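Local coordinates for protein ribonucleoside-diphosphate reductase, alpha chain (Actinobacillus ureae ATCC 25976, PDB 6DQX) that probably reduces ribonucleoside diphosphates to deoxyribonucleotides, as the catalytic alpha subunit of a class Id ribonucleotide reductase, at residues 510-513 and 514-518. Residues are numbered along the deposited sequence; the frame is centred on the assembly and turned at random.
Sequences AQRQ and KYIDQ
K514 curls back along Q511, its CG and CE each 3.8 Å from Q511 O. Its CG sits between the backbone N and the carbonyl carbon (chi1 73°), and two further bends near the end bring NZ to Q511 O at 2.7 Å, in the carbonyl plane and on a lone pair. A water completes the group: it donates to A510 O at 2.6 Å, accepts from K514 N, and takes a weak bond from K514 NZ. It thus stands in for a direct helical bond between K514 N and A510 O, which lie 4.3 Å apart. The same lysine lays its CG over the centre of one face of the Y515 ring, whose hydroxyl bonds to N374 on helix 367-395.

The backbone reverses in a type I beta turn from Q513 to I516, closed by I516 N bonding to Q513 O at 3.1 Å; Y515 N bonds to R512 O. R512, just before the turn, places its CG 3.8 Å from I516 CD1, the two side chains lying alongside and pointing the same way, while the guanidinium reaches N373 and Q520. In Q513 the bend at chi2 (56°) brings NE2 beside I516 CB, and NE2 gives Q518 O a bent hydrogen bond (2.9 Å, 133° at the hydrogen); that carbonyl also receives K548 NZ.

Water thus serves A510 O and the lysine serves Q511 O, two carbonyls of the final helical residues within the barrel domain, while the Q513 amide ties that end to the chain leading toward strand 524-525. The lysine's positive charge beside the C-terminal carbonyls would probably be stabilised by the helix dipole.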
# COMPACT_ATOMS: atom_id res chain seq x y z
N ALA A 510 -5.57 -21.78 -31.52
CA ALA A 510 -5.06 -23.10 -31.19
C ALA A 510 -4.04 -23.56 -32.21
O ALA A 510 -3.00 -24.12 -31.83
CB ALA A 510 -6.19 -24.12 -31.08
N GLN A 511 -4.32 -23.30 -33.48
CA GLN A 511 -3.43 -23.70 -34.56
C GLN A 511 -2.07 -23.03 -34.50
O GLN A 511 -1.06 -23.71 -34.64
CB GLN A 511 -4.08 -23.46 -35.91
CG GLN A 511 -3.23 -23.88 -37.10
CD GLN A 511 -3.73 -23.32 -38.44
OE1 GLN A 511 -4.42 -22.29 -38.50
NE2 GLN A 511 -3.38 -24.02 -39.52
N ARG A 512 -2.04 -21.70 -34.29
CA ARG A 512 -0.78 -20.99 -34.25
C ARG A 512 -0.01 -21.14 -32.92
O ARG A 512 1.20 -20.89 -32.89
CB ARG A 512 -0.95 -19.51 -34.64
CG ARG A 512 -1.63 -18.62 -33.59
CD ARG A 512 -1.67 -17.17 -34.04
NE ARG A 512 -2.72 -16.91 -35.00
CZ ARG A 512 -3.99 -16.59 -34.72
NH1 ARG A 512 -4.44 -16.46 -33.48
NH2 ARG A 512 -4.83 -16.38 -35.70
N GLN A 513 -0.68 -21.58 -31.86
CA GLN A 513 -0.05 -21.72 -30.55
C GLN A 513 1.19 -22.58 -30.55
O GLN A 513 2.13 -22.30 -29.80
CB GLN A 513 -1.02 -22.19 -29.48
CG GLN A 513 -0.51 -22.10 -28.04
CD GLN A 513 -0.06 -20.69 -27.66
OE1 GLN A 513 -0.87 -19.79 -27.53
NE2 GLN A 513 1.26 -20.50 -27.51
N LYS A 514 1.25 -23.61 -31.41
CA LYS A 514 2.44 -24.45 -31.45
C LYS A 514 3.71 -23.71 -31.87
O LYS A 514 4.83 -24.16 -31.57
CB LYS A 514 2.25 -25.70 -32.33
CG LYS A 514 2.23 -25.44 -33.83
CD LYS A 514 1.97 -26.73 -34.61
CE LYS A 514 0.51 -27.15 -34.54
NZ LYS A 514 -0.40 -26.23 -35.27
N TYR A 515 3.54 -22.57 -32.55
CA TYR A 515 4.66 -21.75 -32.99
C TYR A 515 5.01 -20.57 -32.08
O TYR A 515 5.88 -19.78 -32.43
CB TYR A 515 4.34 -21.18 -34.36
CG TYR A 515 4.06 -22.24 -35.37
CD1 TYR A 515 5.04 -23.15 -35.70
CD2 TYR A 515 2.82 -22.35 -35.98
CE1 TYR A 515 4.80 -24.16 -36.64
CE2 TYR A 515 2.56 -23.38 -36.91
CZ TYR A 515 3.57 -24.24 -37.25
OH TYR A 515 3.34 -25.25 -38.17
N ILE A 516 4.32 -20.46 -30.94
CA ILE A 516 4.43 -19.27 -30.06
C ILE A 516 4.82 -19.77 -28.68
O ILE A 516 4.08 -20.54 -28.04
CB ILE A 516 3.09 -18.50 -30.00
CG1 ILE A 516 2.74 -17.90 -31.37
CG2 ILE A 516 3.14 -17.38 -28.95
CD1 ILE A 516 1.29 -17.47 -31.50
N ASP A 517 6.00 -19.38 -28.23
CA ASP A 517 6.49 -19.87 -26.95
C ASP A 517 5.84 -19.21 -25.70
O ASP A 517 5.85 -19.82 -24.63
CB ASP A 517 8.04 -19.92 -26.89
CG ASP A 517 8.71 -18.60 -27.26
OD1 ASP A 517 8.02 -17.57 -27.36
OD2 ASP A 517 9.97 -18.60 -27.43
N GLN A 518 5.28 -18.01 -25.84
CA GLN A 518 4.42 -17.44 -24.80
C GLN A 518 2.96 -17.67 -25.21
O GLN A 518 2.58 -18.80 -25.59
CB GLN A 518 4.78 -15.99 -24.52
CG GLN A 518 6.23 -15.74 -24.10
CD GLN A 518 6.37 -14.45 -23.30
OE1 GLN A 518 5.76 -14.31 -22.23
NE2 GLN A 518 7.10 -13.49 -23.82
O HOH W 1 -0.84 -25.48 -32.17